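Local coordinates for metallo-beta-lactamase (Simiduia agarivorans, PDB 6MFI), which probably hydrolyses beta-lactam antibiotics as a zinc-dependent class B3 metallo-beta-lactamase, at residues Thr29-Trp33 with Pro48-Val52; Cys62-Ile67 with Leu250-Pro254; Asp72-Val76 with Phe98-Asp102. All blocks are in the same frame, centred on the assembly; numbering follows the deposited sequence.

Interaction 1. Residues Thr29-Trp33 with Pro48-Val52; sequences TAEHW and PPFRV
Trp-33 and Phe-50 meet in a T-shaped pair: the edge of the phenyl ring, led by CE2, points at the face of the indole's five-membered ring, with centroids 4.8 Å apart and planes at 66°. The touch is off-centre, CE2 of Phe-50 reaching Trp-33 CD1 at 3.4 Å. Both rings are set up by their first torsions. That of Phe-50, chi1 60°, places CG between the backbone N and the carbonyl carbon and so lifts the ring off the strand toward helix 30-36. Trp-33 has CG anti to its N (chi1 -165°), which swings the indole to the phenyl edge and sets its CD1 against Pro-48 O, 3.0 Å away and near the ring plane, while NE1 turns to water 1. Ala-30 adds its CB to the same phenyl ring, 3.6 Å from Phe-50 CD1. The Pro-48 ring packs against His-32 and Trp-33, with CD beside Trp-33 CD1 and CB near His-32 CD2. Two proline carbonyls take the polar contacts. Water 1 lies in the indole plane, accepts from Trp-33 NE1 at 2.6 Å and can donate to Pro-48 O at 2.8 Å. Thr-29 turns OG1 to Pro-49 O as a hydrogen bond, although its modelled length of 2.3 Å is doubtful; its CG2 packs on Phe-50 CB. Tyr-58 of the next strand meets both aromatic rings, and Met-259 and Leu-263 of helix 259-265 also touch Phe-50. The chemistry is thus mainly aromatic and apolar, consistent with ring packing seating the N-terminal helix on the edge strand of the seven-stranded sheet.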
loop_
_atom_site.group_PDB
_atom_site.type_symbol
_atom_site.label_atom_id
_atom_site.label_comp_id
_atom_site.label_asym_id
_atom_site.label_seq_id
_atom_site.Cartn_x
_atom_site.Cartn_y
_atom_site.Cartn_z
ATOM N N THR A 29 6.309 19.749 5.473
ATOM C CA THR A 29 5.367 19.520 4.390
ATOM C C THR A 29 4.277 18.539 4.788
ATOM O O THR A 29 3.276 18.420 4.074
ATOM C CB THR A 29 6.082 19.008 3.129
ATOM O OG1 THR A 29 5.116 18.478 2.213
ATOM C CG2 THR A 29 7.084 17.923 3.474
ATOM N N ALA A 30 4.453 17.839 5.911
ATOM C CA ALA A 30 3.369 17.048 6.474
ATOM C C ALA A 30 2.368 17.924 7.215
ATOM O O ALA A 30 1.186 17.575 7.287
ATOM C CB ALA A 30 3.928 15.968 7.401
ATOM N N GLU A 31 2.816 19.054 7.771
ATOM C CA GLU A 31 1.869 20.046 8.269
ATOM C C GLU A 31 1.054 20.629 7.123
ATOM O O GLU A 31 -0.164 20.807 7.241
ATOM C CB GLU A 31 2.600 21.160 9.019
ATOM C CG GLU A 31 1.685 22.309 9.423
ATOM C CD GLU A 31 2.304 23.673 9.184
ATOM O OE1 GLU A 31 3.547 23.779 9.191
ATOM O OE2 GLU A 31 1.540 24.637 8.968
ATOM N N HIS A 32 1.717 20.934 6.004
ATOM C CA HIS A 32 1.001 21.360 4.809
ATOM C C HIS A 32 0.068 20.269 4.305
ATOM O O HIS A 32 -0.988 20.568 3.739
ATOM C CB HIS A 32 1.996 21.760 3.719
ATOM C CG HIS A 32 1.359 22.363 2.506
ATOM N ND1 HIS A 32 0.263 23.196 2.576
ATOM C CD2 HIS A 32 1.663 22.254 1.191
ATOM C CE1 HIS A 32 -0.080 23.575 1.358
ATOM N NE2 HIS A 32 0.754 23.016 0.499
ATOM N N TRP A 33 0.435 19.000 4.509
ATOM C CA TRP A 33 -0.427 17.900 4.084
ATOM C C TRP A 33 -1.715 17.860 4.896
ATOM O O TRP A 33 -2.797 17.642 4.339
ATOM C CB TRP A 33 0.319 16.572 4.198
ATOM C CG TRP A 33 -0.352 15.449 3.464
ATOM C CD1 TRP A 33 -0.068 15.011 2.205
ATOM C CD2 TRP A 33 -1.423 14.627 3.944
ATOM N NE1 TRP A 33 -0.893 13.964 1.870
ATOM C CE2 TRP A 33 -1.735 13.709 2.920
ATOM C CE3 TRP A 33 -2.148 14.574 5.138
ATOM C CZ2 TRP A 33 -2.739 12.753 3.054
ATOM C CZ3 TRP A 33 -3.144 13.625 5.269
ATOM C CH2 TRP A 33 -3.431 12.727 4.233
ATOM N N PRO A 48 0.210 17.260 -1.384
ATOM C CA PRO A 48 1.651 17.505 -1.343
ATOM C C PRO A 48 2.398 16.286 -0.837
ATOM O O PRO A 48 1.837 15.464 -0.095
ATOM C CB PRO A 48 1.774 18.679 -0.361
ATOM C CG PRO A 48 0.632 18.475 0.577
ATOM C CD PRO A 48 -0.488 17.862 -0.235
ATOM N N PRO A 49 3.662 16.124 -1.221
ATOM C CA PRO A 49 4.483 15.055 -0.654
ATOM C C PRO A 49 5.202 15.508 0.605
ATOM O O PRO A 49 5.526 16.683 0.786
ATOM C CB PRO A 49 5.482 14.766 -1.782
ATOM C CG PRO A 49 5.686 16.105 -2.418
ATOM C CD PRO A 49 4.372 16.857 -2.285
ATOM N N PHE A 50 5.454 14.546 1.490
ATOM C CA PHE A 50 6.156 14.846 2.728
ATOM C C PHE A 50 7.035 13.666 3.114
ATOM O O PHE A 50 6.840 12.538 2.653
ATOM C CB PHE A 50 5.186 15.192 3.867
ATOM C CG PHE A 50 4.218 14.093 4.206
ATOM C CD1 PHE A 50 4.520 13.165 5.189
ATOM C CD2 PHE A 50 2.999 13.999 3.555
ATOM C CE1 PHE A 50 3.631 12.156 5.508
ATOM C CE2 PHE A 50 2.106 12.995 3.872
ATOM C CZ PHE A 50 2.422 12.073 4.849
ATOM N N ARG A 51 8.012 13.949 3.972
ATOM C CA ARG A 51 8.938 12.931 4.443
ATOM C C ARG A 51 8.338 12.182 5.625
ATOM O O ARG A 51 7.896 12.796 6.602
ATOM C CB ARG A 51 10.268 13.570 4.842
ATOM C CG ARG A 51 11.089 12.752 5.824
ATOM C CD ARG A 51 12.347 13.496 6.228
ATOM N NE ARG A 51 13.245 13.704 5.095
ATOM C CZ ARG A 51 14.432 13.119 4.967
ATOM N NH1 ARG A 51 14.870 12.293 5.907
ATOM N NH2 ARG A 51 15.181 13.363 3.902
ATOM N N VAL A 52 8.318 10.853 5.534
ATOM C CA VAL A 52 7.849 10.034 6.647
ATOM C C VAL A 52 8.950 9.864 7.686
ATOM O O VAL A 52 8.812 10.287 8.839
ATOM C CB VAL A 52 7.338 8.673 6.137
ATOM C CG1 VAL A 52 6.916 7.795 7.303
ATOM C CG2 VAL A 52 6.182 8.870 5.164
HETATM O O HOH W 1 -0.467 13.921 -0.653
#

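Interaction 2. Residues Cys62-Ile67 with Leu250-Pro254; sequences CGIAAI and LTPHP. With ZN (zinc ion), chain B.
Gly-63 and His-253 face each other beside the zinc site of an alpha-beta/beta-alpha metallo-beta-lactamase fold, in which two loops, one from each half, run together near the metals. The direct hydrogen bond between them joins backbones: Ala-65 N donates to Pro-252 O at 2.7 Å, with an N-H...O angle of 152° and the donor tilted 17° from the carbonyl plane. The same oxygen also takes a CA-H...O contact from Ile-64. A second link passes through water 2, which donates to Gly-63 O at 2.6 Å and accepts from His-253 ND1 at 3.0 Å. This water lies in the imidazole plane, so it probably helps, with the zinc at NE2, to hold the ring's orientation. Within its own loop, Thr-251 OG1 donates to His-253 O from above the carbonyl plane, steadying the backbone that carries the metal ligand.

Metal binding engages the other ring nitrogen. His-253 NE2 holds zinc at 2.1 Å; Asp-114, His-115 and water 3 complete the ligands of this ion. Gly-63 O and water 2 thus act as a second shell to His-253.

Van der Waals contacts complete the interface. Ile-64 runs alongside the His-253 side chain, its CD1 3.7 Å from CE1 of His-253, and Ala-65 CB meets Pro-254 CG at 4.3 Å. Two carbons pack against carbonyl oxygens instead: Pro-254 CD on Gly-63 O and Ala-65 CB on Thr-251 O. Tyr-210 of strand 206-210 touches Ala-65, Ile-67, Leu-250 and Pro-252, while a disulfide ties Cys-62 to Cys-37. At the far end from the metal the two chains meet through methyl groups, Ile-67 CD1 lying 3.8 Å from Leu-250 CD1.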
loop_
_atom_site.group_PDB
_atom_site.type_symbol
_atom_site.label_atom_id
_atom_site.label_comp_id
_atom_site.label_asym_id
_atom_site.label_seq_id
_atom_site.Cartn_x
_atom_site.Cartn_y
_atom_site.Cartn_z
ATOM N N CYS A 62 -4.255 12.773 -1.568
ATOM C CA CYS A 62 -4.906 12.946 -0.274
ATOM C C CYS A 62 -5.746 11.741 0.125
ATOM O O CYS A 62 -6.072 11.595 1.308
ATOM C CB CYS A 62 -5.785 14.199 -0.278
ATOM S SG CYS A 62 -4.913 15.750 -0.584
ATOM N N GLY A 63 -6.098 10.877 -0.826
ATOM C CA GLY A 63 -6.939 9.734 -0.531
ATOM C C GLY A 63 -6.265 8.394 -0.744
ATOM O O GLY A 63 -6.696 7.384 -0.179
ATOM N N ILE A 64 -5.208 8.366 -1.554
ATOM C CA ILE A 64 -4.496 7.135 -1.881
ATOM C C ILE A 64 -3.015 7.335 -1.590
ATOM O O ILE A 64 -2.429 8.347 -1.992
ATOM C CB ILE A 64 -4.709 6.724 -3.349
ATOM C CG1 ILE A 64 -6.185 6.408 -3.606
ATOM C CG2 ILE A 64 -3.835 5.529 -3.702
ATOM C CD1 ILE A 64 -6.719 5.259 -2.777
ATOM N N ALA A 65 -2.412 6.370 -0.903
ATOM C CA ALA A 65 -1.021 6.466 -0.494
ATOM C C ALA A 65 -0.089 5.882 -1.548
ATOM O O ALA A 65 -0.424 4.920 -2.246
ATOM C CB ALA A 65 -0.800 5.747 0.838
ATOM N N ALA A 66 1.091 6.488 -1.657
ATOM C CA ALA A 66 2.189 5.967 -2.459
ATOM C C ALA A 66 3.475 6.227 -1.692
ATOM O O ALA A 66 3.732 7.362 -1.282
ATOM C CB ALA A 66 2.242 6.622 -3.843
ATOM N N ILE A 67 4.269 5.180 -1.486
ATOM C CA ILE A 67 5.432 5.236 -0.608
ATOM C C ILE A 67 6.691 5.188 -1.462
ATOM O O ILE A 67 6.905 4.228 -2.215
ATOM C CB ILE A 67 5.417 4.095 0.419
ATOM C CG1 ILE A 67 4.082 4.072 1.166
ATOM C CG2 ILE A 67 6.576 4.238 1.392
ATOM C CD1 ILE A 67 3.739 5.382 1.845
ATOM N N LEU A 250 1.894 2.424 8.015
ATOM C CA LEU A 250 1.405 3.159 6.858
ATOM C C LEU A 250 0.379 2.308 6.124
ATOM O O LEU A 250 0.489 1.079 6.079
ATOM C CB LEU A 250 2.548 3.542 5.907
ATOM C CG LEU A 250 3.504 4.630 6.398
ATOM C CD1 LEU A 250 4.668 4.796 5.435
ATOM C CD2 LEU A 250 2.766 5.947 6.585
ATOM N N THR A 251 -0.621 2.969 5.549
ATOM C CA THR A 251 -1.724 2.274 4.904
ATOM C C THR A 251 -2.011 2.875 3.537
ATOM O O THR A 251 -1.866 4.086 3.341
ATOM C CB THR A 251 -2.995 2.340 5.764
ATOM O OG1 THR A 251 -3.253 3.698 6.141
ATOM C CG2 THR A 251 -2.831 1.492 7.017
ATOM N N PRO A 252 -2.416 2.044 2.566
ATOM C CA PRO A 252 -2.752 2.583 1.236
ATOM C C PRO A 252 -3.859 3.619 1.275
ATOM O O PRO A 252 -3.841 4.575 0.490
ATOM C CB PRO A 252 -3.162 1.331 0.449
ATOM C CG PRO A 252 -2.487 0.206 1.152
ATOM C CD PRO A 252 -2.492 0.575 2.601
ATOM N N HIS A 253 -4.837 3.444 2.160
ATOM C CA HIS A 253 -5.755 4.517 2.499
ATOM C C HIS A 253 -5.240 5.169 3.771
ATOM O O HIS A 253 -5.280 4.535 4.836
ATOM C CB HIS A 253 -7.172 3.984 2.702
ATOM C CG HIS A 253 -7.772 3.386 1.468
ATOM N ND1 HIS A 253 -8.384 4.144 0.494
ATOM C CD2 HIS A 253 -7.852 2.100 1.050
ATOM C CE1 HIS A 253 -8.815 3.353 -0.471
ATOM N NE2 HIS A 253 -8.505 2.107 -0.159
ATOM N N PRO A 254 -4.735 6.405 3.715
ATOM C CA PRO A 254 -4.062 6.978 4.894
ATOM C C PRO A 254 -4.925 7.020 6.141
ATOM O O PRO A 254 -4.404 6.837 7.247
ATOM C CB PRO A 254 -3.685 8.390 4.423
ATOM C CG PRO A 254 -3.594 8.273 2.934
ATOM C CD PRO A 254 -4.663 7.295 2.545
HETATM ZN ZN ZN B . -8.436 0.845 -1.830
HETATM O O HOH W 2 -8.940 6.987 1.116
HETATM O O HOH W 3 -9.625 -0.581 -2.537
#

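Interaction 3. Residues Asp72-Val76 with Phe98-Asp102; sequences DAGHV and FSLSD
His-75 is met by Asp-102 and Phe-98 where a beta-alpha-beta crossover returns to the sheet: strand 74-78, helix 85-95 and parallel strand 103-107 follow one another, and Phe-98 to Asp-102 form the loop leading into strand 103-107. The tight part is at the backbone. His-75 N donates to Asp-102 O at 2.8 Å, with an N-H...O angle of 158°; His-75 also bonds through its backbone to Lys-104, continuing the parallel pairing. Gly-74 brings its CA to 3.1 Å from the same Asp-102 O, a close approach at a residue which has no side chain to come between the chains.

The imidazole is also packed by side chains. Asp-102 CB makes an off-centre CH-pi contact, 4.2 Å from the His-75 ring centroid, and Asp-102 O lies over one ring face. Phe-98 comes in obliquely, CD1 at 3.7 Å from His-75 NE2, and the two side chains cross at about a right angle. The first torsion of His-75 (chi1 -42°), with CG anti to the carbonyl carbon, turns the ring toward the loop. Leu-68 and Thr-70 of strand 67-71 touch both rings, and Tyr-57 meets Phe-98 edge-to-face.

The outer side is looser and wetter. Ser-99 barely touches the strand, and direct contact gives way to a bridge through solvent. The Asp-102 carboxylate stands 84° from the imidazole plane, and water 4 bonds to Asp-102 OD2 at a modelled 2.4 Å that is doubtfully short. That water also accepts from Ser-99 N at 3.0 Å and lies 2.9 Å from His-75 NE2.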
loop_
_atom_site.group_PDB
_atom_site.type_symbol
_atom_site.label_atom_id
_atom_site.label_comp_id
_atom_site.label_asym_id
_atom_site.label_seq_id
_atom_site.Cartn_x
_atom_site.Cartn_y
_atom_site.Cartn_z
ATOM N N ASP A 72 20.929 4.543 -2.549
ATOM C CA ASP A 72 22.099 4.968 -3.305
ATOM C C ASP A 72 22.161 4.368 -4.705
ATOM O O ASP A 72 22.955 4.840 -5.526
ATOM C CB ASP A 72 23.384 4.615 -2.550
ATOM C CG ASP A 72 23.346 3.227 -1.942
ATOM O OD1 ASP A 72 23.361 3.123 -0.699
ATOM O OD2 ASP A 72 23.303 2.240 -2.707
ATOM N N ALA A 73 21.356 3.350 -4.996
ATOM C CA ALA A 73 21.345 2.699 -6.301
ATOM C C ALA A 73 19.933 2.644 -6.861
ATOM O O ALA A 73 19.515 1.645 -7.454
ATOM C CB ALA A 73 21.950 1.299 -6.221
ATOM N N GLY A 74 19.178 3.718 -6.684
ATOM C CA GLY A 74 17.810 3.790 -7.152
ATOM C C GLY A 74 16.813 3.744 -6.005
ATOM O O GLY A 74 17.149 3.496 -4.847
ATOM N N HIS A 75 15.555 3.991 -6.361
ATOM C CA HIS A 75 14.472 4.063 -5.396
ATOM C C HIS A 75 13.462 2.950 -5.642
ATOM O O HIS A 75 13.377 2.383 -6.734
ATOM C CB HIS A 75 13.759 5.422 -5.453
ATOM C CG HIS A 75 14.687 6.588 -5.585
ATOM N ND1 HIS A 75 15.936 6.618 -5.000
ATOM C CD2 HIS A 75 14.550 7.768 -6.236
ATOM C CE1 HIS A 75 16.526 7.766 -5.285
ATOM N NE2 HIS A 75 15.706 8.481 -6.033
ATOM N N VAL A 76 12.695 2.645 -4.599
ATOM C CA VAL A 76 11.572 1.720 -4.670
ATOM C C VAL A 76 10.296 2.513 -4.429
ATOM O O VAL A 76 10.238 3.355 -3.526
ATOM C CB VAL A 76 11.710 0.572 -3.650
ATOM C CG1 VAL A 76 10.527 -0.376 -3.752
ATOM C CG2 VAL A 76 13.018 -0.174 -3.864
ATOM N N PHE A 98 13.502 14.186 -6.692
ATOM C CA PHE A 98 13.971 12.868 -7.092
ATOM C C PHE A 98 13.619 12.596 -8.549
ATOM O O PHE A 98 12.577 13.026 -9.049
ATOM C CB PHE A 98 13.373 11.783 -6.197
ATOM C CG PHE A 98 13.788 11.891 -4.758
ATOM C CD1 PHE A 98 15.108 11.697 -4.388
ATOM C CD2 PHE A 98 12.859 12.186 -3.774
ATOM C CE1 PHE A 98 15.495 11.796 -3.064
ATOM C CE2 PHE A 98 13.239 12.287 -2.449
ATOM C CZ PHE A 98 14.559 12.092 -2.094
ATOM N N SER A 99 14.508 11.875 -9.227
ATOM C CA SER A 99 14.312 11.537 -10.630
ATOM C C SER A 99 13.409 10.318 -10.757
ATOM O O SER A 99 13.589 9.324 -10.045
ATOM C CB SER A 99 15.657 11.274 -11.304
ATOM O OG SER A 99 15.484 10.664 -12.571
ATOM N N LEU A 100 12.433 10.395 -11.666
ATOM C CA LEU A 100 11.542 9.259 -11.880
ATOM C C LEU A 100 12.292 8.071 -12.466
ATOM O O LEU A 100 12.009 6.919 -12.121
ATOM C CB LEU A 100 10.380 9.662 -12.789
ATOM C CG LEU A 100 9.321 8.576 -12.993
ATOM C CD1 LEU A 100 8.549 8.330 -11.705
ATOM C CD2 LEU A 100 8.373 8.930 -14.130
ATOM N N SER A 101 13.258 8.331 -13.351
ATOM C CA SER A 101 14.060 7.254 -13.916
ATOM C C SER A 101 14.920 6.562 -12.867
ATOM O O SER A 101 15.367 5.433 -13.097
ATOM C CB SER A 101 14.943 7.788 -15.044
ATOM O OG SER A 101 15.760 8.853 -14.589
ATOM N N ASP A 102 15.164 7.211 -11.728
ATOM C CA ASP A 102 15.874 6.572 -10.628
ATOM C C ASP A 102 15.002 5.593 -9.855
ATOM O O ASP A 102 15.531 4.820 -9.049
ATOM C CB ASP A 102 16.437 7.629 -9.675
ATOM C CG ASP A 102 17.644 8.342 -10.249
ATOM O OD1 ASP A 102 18.251 7.809 -11.202
ATOM O OD2 ASP A 102 17.988 9.433 -9.746
HETATM O O HOH W 4 16.761 10.481 -7.913
#

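From the N terminus, interaction 1 comes first and closes a short loop, bringing strand 50-53 back to helix 30-36. The chain then enters interaction 2 at residues 62-67, whose partner returns only 183 residues later. Interaction 3 is nested inside that long loop and closes the crossover around helix 85-95. Interactions 1 and 2 are in series but touch, Trp-33 CZ2 lying 3.9 Å from Cys-62 O. Interactions 1 and 3 both reach the seven-stranded sheet, at its edge strand and at strand 74-78, with centres about 20 Å apart. Interaction 2 ties that half to the end of the five-stranded sheet, beside the zinc site.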